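Local coordinates for protein aminotransferase (Paracoccus denitrificans, PDB 4GRX) that probably transfers amino groups from amine donors to keto acid or carbonyl acceptors as a pyridoxal-phosphate-dependent class III omega-aminotransferase, at residues Ile155-Ala161 with Met172-Pro176. Sequence-based numbering, arbitrary orientation.
Sequences ILTRWNA and MTGKP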
# COMPACT_ATOMS: atom_id res chain seq x y z
N ILE A 155 3.58 15.11 -14.32
CA ILE A 155 2.64 14.01 -14.53
C ILE A 155 1.30 14.57 -15.00
O ILE A 155 0.68 15.39 -14.30
CB ILE A 155 2.45 13.15 -13.24
CG1 ILE A 155 3.75 12.47 -12.81
CG2 ILE A 155 1.34 12.13 -13.42
CD1 ILE A 155 4.31 11.47 -13.80
N LEU A 156 0.85 14.11 -16.17
CA LEU A 156 -0.45 14.52 -16.73
C LEU A 156 -1.55 13.53 -16.41
O LEU A 156 -1.41 12.34 -16.68
CB LEU A 156 -0.35 14.70 -18.24
CG LEU A 156 0.88 15.44 -18.81
CD1 LEU A 156 0.85 15.45 -20.33
CD2 LEU A 156 0.95 16.86 -18.28
N THR A 157 -2.63 14.03 -15.82
CA THR A 157 -3.88 13.25 -15.61
C THR A 157 -5.09 14.09 -16.00
O THR A 157 -4.93 15.18 -16.55
CB THR A 157 -4.01 12.70 -14.17
OG1 THR A 157 -3.86 13.74 -13.20
CG2 THR A 157 -2.96 11.62 -13.90
N ARG A 158 -6.30 13.60 -15.73
CA ARG A 158 -7.51 14.37 -16.07
C ARG A 158 -8.32 14.76 -14.84
O ARG A 158 -8.37 14.02 -13.86
CB ARG A 158 -8.45 13.61 -17.02
CG ARG A 158 -8.05 13.54 -18.48
CD ARG A 158 -7.15 12.35 -18.75
NE ARG A 158 -7.67 11.11 -18.16
CZ ARG A 158 -8.54 10.30 -18.75
NH1 ARG A 158 -9.04 10.60 -19.95
NH2 ARG A 158 -8.93 9.19 -18.14
N TRP A 159 -8.99 15.90 -14.93
CA TRP A 159 -9.99 16.25 -13.96
C TRP A 159 -10.98 15.11 -13.85
O TRP A 159 -11.24 14.41 -14.83
CB TRP A 159 -10.66 17.59 -14.30
CG TRP A 159 -11.41 18.14 -13.11
CD1 TRP A 159 -12.79 18.34 -12.99
CD2 TRP A 159 -10.86 18.48 -11.79
NE1 TRP A 159 -13.10 18.80 -11.75
CE2 TRP A 159 -12.00 18.91 -10.98
CE3 TRP A 159 -9.59 18.50 -11.23
CZ2 TRP A 159 -11.85 19.32 -9.66
CZ3 TRP A 159 -9.45 18.92 -9.91
CH2 TRP A 159 -10.56 19.33 -9.14
N ASN A 160 -11.48 14.87 -12.64
CA ASN A 160 -12.31 13.70 -12.32
C ASN A 160 -11.56 12.37 -12.32
O ASN A 160 -12.15 11.34 -12.02
CB ASN A 160 -13.56 13.61 -13.22
CG ASN A 160 -14.52 14.77 -13.03
OD1 ASN A 160 -14.72 15.27 -11.93
ND2 ASN A 160 -15.15 15.20 -14.13
N ALA A 161 -10.26 12.36 -12.64
CA ALA A 161 -9.51 11.10 -12.57
C ALA A 161 -9.41 10.61 -11.13
O ALA A 161 -9.43 11.40 -10.17
CB ALA A 161 -8.12 11.26 -13.16
N MET A 172 -2.46 12.98 -8.37
CA MET A 172 -2.91 12.48 -9.65
C MET A 172 -4.45 12.55 -9.82
O MET A 172 -4.99 12.70 -10.93
CB MET A 172 -2.38 11.06 -9.81
CG MET A 172 -0.87 11.00 -10.01
SD MET A 172 -0.43 9.36 -10.61
CE MET A 172 0.25 8.69 -9.11
N THR A 173 -5.14 12.49 -8.69
CA THR A 173 -6.59 12.42 -8.63
C THR A 173 -7.18 13.82 -8.79
O THR A 173 -6.83 14.74 -8.07
CB THR A 173 -6.99 11.75 -7.29
OG1 THR A 173 -6.65 10.35 -7.36
CG2 THR A 173 -8.47 11.94 -6.97
N GLY A 174 -8.09 13.99 -9.74
CA GLY A 174 -8.60 15.32 -10.01
C GLY A 174 -9.93 15.58 -9.34
O GLY A 174 -10.96 15.50 -9.99
N LYS A 175 -9.90 15.92 -8.05
CA LYS A 175 -11.10 16.09 -7.22
C LYS A 175 -10.95 17.26 -6.22
O LYS A 175 -9.89 17.41 -5.60
CB LYS A 175 -11.33 14.82 -6.38
CG LYS A 175 -11.67 13.57 -7.15
CD LYS A 175 -13.13 13.23 -6.99
CE LYS A 175 -13.56 12.24 -8.04
NZ LYS A 175 -14.87 11.60 -7.71
N PRO A 176 -12.03 18.05 -6.01
CA PRO A 176 -11.87 19.19 -5.10
C PRO A 176 -11.34 18.82 -3.71
O PRO A 176 -10.64 19.62 -3.10
CB PRO A 176 -13.29 19.77 -4.99
CG PRO A 176 -14.00 19.27 -6.21
CD PRO A 176 -13.43 17.92 -6.47
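Trp159 lies across the backbone of Gly174 and Lys175, just past the end of strand 154-158. From CB, CG leaves anti to the backbone N (chi1 -164°), which brings the indole back over the other segment. CD2 then meets Gly174 O at 3.5 Å, an oxygen that sits over the centre of the ring. Farther out, CZ3 rests 3.4 Å from Gly174 C, CH2 reaches the Lys175 backbone, and CZ2 touches Pro176 CD at 3.8 Å. Gly174 O keeps a lone pair for Asn160 N, 2.8 Å away in the carbonyl plane, while Gly174 N donates to Ala161 O at 2.9 Å, so the N-H and C=O of one glycine both bond to the type II turn from Arg158 to Ala161. Within the strand, Thr157 OG1 donates a hydrogen bond to Met172 O (2.7 Å), tilted 17° from the carbonyl plane. With an alanine here instead of Trp159, the Gly174 carbonyl, the Lys175 peptide and Pro176 CD would probably lose the ring that packs on them. Two backbone bonds, one hydroxyl bond and an indole face thus tie the strand end to a loop whose Lys175 side chain, its NZ bonded to Ala240 O, comes about 4 Å from the bound delta-amino valeric acid.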